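Local coordinates for protein sialidase B (Streptococcus pneumoniae serotype 4, PDB 4XJW) that cleaves terminal sialic acids from glycoproteins, glycolipids and oligosaccharides as a family 33 glycoside hydrolase, at residues I1-G7 / E169-K175; V109-D113 / A176-V182. The protein carries 1 engineered substitution. All blocks are in the same frame, centred on the assembly; numbering follows the deposited sequence.

Contact 1 (I1-G7 / E169-K175)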
loop_
_atom_site.group_PDB
_atom_site.type_symbol
_atom_site.label_atom_id
_atom_site.label_comp_id
_atom_site.label_asym_id
_atom_site.label_seq_id
_atom_site.Cartn_x
_atom_site.Cartn_y
_atom_site.Cartn_z
ATOM N N ILE A 1 -9.870 -3.573 -35.356
ATOM C CA ILE A 1 -10.938 -2.989 -36.164
ATOM C C ILE A 1 -11.040 -1.476 -35.983
ATOM O O ILE A 1 -10.275 -0.869 -35.229
ATOM C CB ILE A 1 -12.306 -3.588 -35.813
ATOM C CG1 ILE A 1 -12.430 -3.749 -34.298
ATOM C CG2 ILE A 1 -12.526 -4.921 -36.525
ATOM C CD1 ILE A 1 -13.845 -3.870 -33.823
ATOM N N SER A 2 -11.999 -0.880 -36.686
ATOM C CA SER A 2 -12.307 0.532 -36.546
ATOM C C SER A 2 -13.531 0.684 -35.653
ATOM O O SER A 2 -14.412 -0.178 -35.641
ATOM C CB SER A 2 -12.592 1.166 -37.912
ATOM O OG SER A 2 -13.987 1.156 -38.190
ATOM N N PRO A 3 -13.591 1.784 -34.896
ATOM C CA PRO A 3 -14.781 2.046 -34.081
ATOM C C PRO A 3 -16.015 2.306 -34.944
ATOM O O PRO A 3 -15.907 2.935 -35.996
ATOM C CB PRO A 3 -14.398 3.305 -33.297
ATOM C CG PRO A 3 -13.316 3.949 -34.096
ATOM C CD PRO A 3 -12.560 2.825 -34.737
ATOM N N ILE A 4 -17.171 1.815 -34.507
ATOM C CA ILE A 4 -18.421 2.045 -35.221
ATOM C C ILE A 4 -18.933 3.444 -34.926
ATOM O O ILE A 4 -19.826 3.954 -35.607
ATOM C CB ILE A 4 -19.510 1.039 -34.798
ATOM C CG1 ILE A 4 -19.870 1.233 -33.320
ATOM C CG2 ILE A 4 -19.043 -0.379 -35.066
ATOM C CD1 ILE A 4 -21.123 0.503 -32.877
ATOM N N PHE A 5 -18.367 4.050 -33.887
ATOM C CA PHE A 5 -18.705 5.408 -33.497
ATOM C C PHE A 5 -17.495 6.024 -32.815
ATOM O O PHE A 5 -16.756 5.338 -32.102
ATOM C CB PHE A 5 -19.901 5.438 -32.547
ATOM C CG PHE A 5 -20.065 6.751 -31.840
ATOM C CD1 PHE A 5 -20.515 7.870 -32.529
ATOM C CD2 PHE A 5 -19.739 6.879 -30.498
ATOM C CE1 PHE A 5 -20.653 9.090 -31.887
ATOM C CE2 PHE A 5 -19.875 8.088 -29.850
ATOM C CZ PHE A 5 -20.333 9.199 -30.546
ATOM N N GLN A 6 -17.297 7.317 -33.044
ATOM C CA GLN A 6 -16.197 8.034 -32.438
ATOM C C GLN A 6 -16.480 9.525 -32.437
ATOM O O GLN A 6 -16.643 10.134 -33.495
ATOM C CB GLN A 6 -14.903 7.739 -33.191
ATOM C CG GLN A 6 -13.681 8.385 -32.579
ATOM C CD GLN A 6 -12.400 7.883 -33.201
ATOM O OE1 GLN A 6 -12.162 8.066 -34.393
ATOM N NE2 GLN A 6 -11.570 7.229 -32.396
ATOM N N GLY A 7 -16.549 10.110 -31.245
ATOM C CA GLY A 7 -16.848 11.525 -31.110
ATOM C C GLY A 7 -16.140 12.104 -29.907
ATOM O O GLY A 7 -15.660 11.357 -29.054
ATOM N N GLU A 169 -12.907 12.116 -25.677
ATOM C CA GLU A 169 -12.984 11.130 -26.753
ATOM C C GLU A 169 -13.823 9.939 -26.295
ATOM O O GLU A 169 -13.687 9.476 -25.161
ATOM C CB GLU A 169 -11.592 10.627 -27.137
ATOM C CG GLU A 169 -10.555 11.715 -27.396
ATOM C CD GLU A 169 -9.213 11.153 -27.813
ATOM O OE1 GLU A 169 -9.153 9.948 -28.137
ATOM O OE2 GLU A 169 -8.224 11.917 -27.818
ATOM N N ILE A 170 -14.684 9.435 -27.174
ATOM C CA ILE A 170 -15.376 8.180 -26.903
ATOM C C ILE A 170 -15.505 7.341 -28.174
ATOM O O ILE A 170 -15.908 7.844 -29.226
ATOM C CB ILE A 170 -16.751 8.395 -26.239
ATOM C CG1 ILE A 170 -17.426 7.044 -25.985
ATOM C CG2 ILE A 170 -17.644 9.309 -27.079
ATOM C CD1 ILE A 170 -18.725 7.148 -25.246
ATOM N N SER A 171 -15.129 6.066 -28.073
ATOM C CA SER A 171 -15.172 5.149 -29.209
ATOM C C SER A 171 -15.901 3.866 -28.815
ATOM O O SER A 171 -15.783 3.409 -27.680
ATOM C CB SER A 171 -13.755 4.814 -29.680
ATOM O OG SER A 171 -13.008 5.982 -29.945
ATOM N N LEU A 172 -16.643 3.286 -29.755
ATOM C CA LEU A 172 -17.358 2.032 -29.524
ATOM C C LEU A 172 -16.923 1.043 -30.604
ATOM O O LEU A 172 -16.839 1.401 -31.780
ATOM C CB LEU A 172 -18.870 2.270 -29.605
ATOM C CG LEU A 172 -19.977 1.316 -29.129
ATOM C CD1 LEU A 172 -19.795 -0.129 -29.591
ATOM C CD2 LEU A 172 -20.164 1.391 -27.619
ATOM N N PHE A 173 -16.651 -0.195 -30.205
ATOM C CA PHE A 173 -16.267 -1.251 -31.137
ATOM C C PHE A 173 -17.198 -2.451 -31.003
ATOM O O PHE A 173 -17.567 -2.827 -29.890
ATOM C CB PHE A 173 -14.833 -1.709 -30.874
ATOM C CG PHE A 173 -13.837 -0.590 -30.816
ATOM C CD1 PHE A 173 -13.662 0.145 -29.652
ATOM C CD2 PHE A 173 -13.078 -0.265 -31.931
ATOM C CE1 PHE A 173 -12.742 1.175 -29.597
ATOM C CE2 PHE A 173 -12.158 0.767 -31.883
ATOM C CZ PHE A 173 -11.991 1.490 -30.715
ATOM N N ASN A 174 -17.581 -3.052 -32.129
ATOM C CA ASN A 174 -18.369 -4.285 -32.100
ATOM C C ASN A 174 -17.486 -5.529 -31.971
ATOM O O ASN A 174 -17.586 -6.480 -32.751
ATOM C CB ASN A 174 -19.284 -4.382 -33.327
ATOM C CG ASN A 174 -20.484 -3.449 -33.240
ATOM O OD1 ASN A 174 -21.060 -3.250 -32.166
ATOM N ND2 ASN A 174 -20.885 -2.892 -34.379
ATOM N N LYS A 175 -16.621 -5.505 -30.965
ATOM C CA LYS A 175 -15.744 -6.613 -30.664
ATOM C C LYS A 175 -15.316 -6.477 -29.207
ATOM O O LYS A 175 -15.281 -5.370 -28.668
ATOM C CB LYS A 175 -14.522 -6.538 -31.578
ATOM C CG LYS A 175 -13.516 -7.671 -31.427
ATOM C CD LYS A 175 -12.316 -7.441 -32.341
ATOM C CE LYS A 175 -11.173 -8.382 -31.999
ATOM N NZ LYS A 175 -9.924 -8.032 -32.744
HETATM O O HOH W 1 -16.194 -1.831 -34.462
#
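With CG anti to its carbonyl carbon (chi1 -51°), the Phe173 ring lies beside Pro3, whose CB sits over one ring face, 4.1 Å from the centroid, in a CH-pi contact. Ile4 has CG1 set between its backbone N and carbonyl carbon (chi1 64°), and from there CD1 runs alongside Leu172, pointing the same way and reaching CD1 of Leu172 at 3.6 Å. The Ile4 side chain crosses that of Asn174 at about a right angle, CG2 lying 3.2 Å from ND2; the Asn174 amide itself is held by Lys26 O, Ser28 N and Gln32. Ile1 CD1 comes to the edge of the Phe173 ring and rests on Lys175 CB at 3.6 Å. A water receives the N-H of Asn174 and donates to Ser2 O, bridging the two backbones. Farther along, the extended Gln6 side chain lets NE2 donate a hydrogen bond to Ser171 OG at 3.1 Å, with the hydroxyl tilted 22° from the amide plane. Ile170 CG2, on the other sheet face, touches Phe5 CE2. Gly7 and Ile170 form a hydrogen-bonded pair, each N-H meeting the other's carbonyl. Strand 5-13 thus pairs antiparallel with strand 166-173, whose other edge pairs with strand 32-39, in a beta-sheet of the concanavalin-like N-terminal domain.

Contact 2 (V109-D113 / A176-V182)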
loop_
_atom_site.group_PDB
_atom_site.type_symbol
_atom_site.label_atom_id
_atom_site.label_comp_id
_atom_site.label_asym_id
_atom_site.label_seq_id
_atom_site.Cartn_x
_atom_site.Cartn_y
_atom_site.Cartn_z
ATOM N N VAL A 109 -11.521 1.792 -20.396
ATOM C CA VAL A 109 -11.810 0.781 -21.412
ATOM C C VAL A 109 -12.704 -0.292 -20.803
ATOM O O VAL A 109 -12.313 -0.956 -19.839
ATOM C CB VAL A 109 -10.530 0.102 -21.922
ATOM C CG1 VAL A 109 -10.874 -0.943 -22.997
ATOM C CG2 VAL A 109 -9.571 1.139 -22.484
ATOM N N PHE A 110 -13.892 -0.484 -21.371
ATOM C CA PHE A 110 -14.801 -1.493 -20.850
ATOM C C PHE A 110 -15.037 -2.542 -21.917
ATOM O O PHE A 110 -15.421 -2.210 -23.038
ATOM C CB PHE A 110 -16.129 -0.883 -20.419
ATOM C CG PHE A 110 -17.119 -1.906 -19.933
ATOM C CD1 PHE A 110 -16.914 -2.559 -18.730
ATOM C CD2 PHE A 110 -18.240 -2.224 -20.694
ATOM C CE1 PHE A 110 -17.812 -3.513 -18.272
ATOM C CE2 PHE A 110 -19.147 -3.174 -20.249
ATOM C CZ PHE A 110 -18.934 -3.817 -19.031
ATOM N N VAL A 111 -14.767 -3.796 -21.576
ATOM C CA VAL A 111 -14.913 -4.894 -22.529
ATOM C C VAL A 111 -16.072 -5.817 -22.120
ATOM O O VAL A 111 -16.102 -6.356 -21.006
ATOM C CB VAL A 111 -13.598 -5.690 -22.655
ATOM C CG1 VAL A 111 -13.764 -6.805 -23.673
ATOM C CG2 VAL A 111 -12.455 -4.759 -23.068
ATOM N N SER A 112 -17.034 -5.982 -23.027
ATOM C CA SER A 112 -18.182 -6.858 -22.822
ATOM C C SER A 112 -18.046 -8.049 -23.777
ATOM O O SER A 112 -18.285 -7.922 -24.979
ATOM C CB SER A 112 -19.476 -6.074 -23.083
ATOM O OG SER A 112 -20.631 -6.848 -22.844
ATOM N N ASP A 113 -17.656 -9.197 -23.230
ATOM C CA ASP A 113 -17.186 -10.328 -24.025
ATOM C C ASP A 113 -18.171 -11.491 -23.970
ATOM O O ASP A 113 -18.224 -12.230 -22.983
ATOM C CB ASP A 113 -15.815 -10.773 -23.502
ATOM C CG ASP A 113 -15.147 -11.813 -24.387
ATOM O OD1 ASP A 113 -15.810 -12.357 -25.291
ATOM O OD2 ASP A 113 -13.952 -12.086 -24.159
ATOM N N ALA A 176 -15.025 -7.603 -28.568
ATOM C CA ALA A 176 -14.342 -7.594 -27.276
ATOM C C ALA A 176 -12.855 -7.594 -27.567
ATOM O O ALA A 176 -12.295 -8.631 -27.937
ATOM C CB ALA A 176 -14.721 -8.816 -26.470
ATOM N N ILE A 177 -12.205 -6.439 -27.432
ATOM C CA ILE A 177 -10.775 -6.383 -27.725
ATOM C C ILE A 177 -9.961 -7.104 -26.650
ATOM O O ILE A 177 -10.329 -7.115 -25.469
ATOM C CB ILE A 177 -10.244 -4.942 -27.940
ATOM C CG1 ILE A 177 -10.221 -4.148 -26.635
ATOM C CG2 ILE A 177 -11.036 -4.223 -29.043
ATOM C CD1 ILE A 177 -9.477 -2.827 -26.762
ATOM N N SER A 178 -8.861 -7.717 -27.072
ATOM C CA SER A 178 -8.027 -8.517 -26.185
ATOM C C SER A 178 -7.276 -7.655 -25.187
ATOM O O SER A 178 -7.107 -6.450 -25.390
ATOM C CB SER A 178 -7.005 -9.312 -26.993
ATOM O OG SER A 178 -6.062 -8.440 -27.593
ATOM N N ASP A 179 -6.821 -8.288 -24.109
ATOM C CA ASP A 179 -5.986 -7.620 -23.115
ATOM C C ASP A 179 -4.762 -6.991 -23.788
ATOM O O ASP A 179 -4.383 -5.864 -23.468
ATOM C CB ASP A 179 -5.560 -8.616 -22.034
ATOM C CG ASP A 179 -5.003 -7.934 -20.796
ATOM O OD1 ASP A 179 -5.803 -7.365 -20.021
ATOM O OD2 ASP A 179 -3.772 -7.977 -20.597
ATOM N N GLN A 180 -4.168 -7.719 -24.730
ATOM C CA GLN A 180 -3.044 -7.210 -25.516
ATOM C C GLN A 180 -3.423 -5.925 -26.245
ATOM O O GLN A 180 -2.696 -4.926 -26.189
ATOM C CB GLN A 180 -2.582 -8.264 -26.527
ATOM C CG GLN A 180 -1.442 -7.811 -27.431
ATOM C CD GLN A 180 -0.756 -8.970 -28.140
ATOM O OE1 GLN A 180 -1.119 -10.133 -27.953
ATOM N NE2 GLN A 180 0.247 -8.656 -28.955
ATOM N N GLU A 181 -4.568 -5.945 -26.922
ATOM C CA GLU A 181 -5.041 -4.756 -27.624
ATOM C C GLU A 181 -5.245 -3.592 -26.655
ATOM O O GLU A 181 -4.805 -2.473 -26.928
ATOM C CB GLU A 181 -6.324 -5.046 -28.412
ATOM C CG GLU A 181 -6.096 -5.742 -29.758
ATOM C CD GLU A 181 -7.398 -6.144 -30.437
ATOM O OE1 GLU A 181 -8.166 -6.922 -29.836
ATOM O OE2 GLU A 181 -7.648 -5.678 -31.565
ATOM N N VAL A 182 -5.893 -3.867 -25.522
ATOM C CA VAL A 182 -6.119 -2.848 -24.498
ATOM C C VAL A 182 -4.815 -2.157 -24.098
ATOM O O VAL A 182 -4.773 -0.940 -23.942
ATOM C CB VAL A 182 -6.787 -3.452 -23.236
ATOM C CG1 VAL A 182 -6.922 -2.403 -22.140
ATOM C CG2 VAL A 182 -8.149 -4.045 -23.579
#
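Val111 and Ala176 meet where the chain leaving strand 166-173 of the concanavalin-like domain passes over the sheet and enters the short helix 179-182. The segments meet by van der Waals packing, mostly of apolar side chains. The Val111 side chain leaves the strand toward the crossing chain, and with CG1 anti to the backbone N (chi1 -179°) that methyl reaches CB of Ala176 at 3.6 Å. The same alanine methyl also lies against the Asp113 carboxylate carbon, so it fits between the side chains of Val111 and Asp113, two residues apart on strand 102-113. CG2, the second branch of Val111, faces Ile177, whose CG1 is 4.3 Å away. Val109 repeats the orientation of Val111 two residues earlier, but its neighbour is the helix: its side chain and that of Val182 point in opposite directions and overlap alongside, CG1 of Val109 lying 4.2 Å from CG2 of Val182. Ile177 CD1 approaches the same Val109 methyl more loosely. Tyr122 of strand 118-123 packs on Val182 as well, while Thr33 touches both Val109 and Val111. The helix that presents Val182 is started by a capping box of Ser178 and Glu181. Glu181 N donates to Ser178 OG at 3.0 Å, and Ser178 N returns a bond to Glu181 OE1, also 3.0 Å long, which it meets on the anti side of the carboxylate, 17° out of its plane.

Contacts 1 and 2 follow directly along the chain, residues 169-175 running into 176-182, and their centres are 12 Å apart. Contact 1 adds strand 5-13 to the sheet, whereas contact 2 lays the chain that follows against strand 102-113 of that sheet. Strand 32-39 stands between strands 166-173 and 102-113; Thr33 OG1 hydrogen-bonds to both Lys175 O and Ile177 N at the junction. There Lys175 NZ also reaches Glu181 OE2 at 3.5 Å, a long, weak salt bridge. Both contacts lie away from the probable active-site residues and the Optactin pocket, their centres about 36 Å and 27 Å from the chain centre.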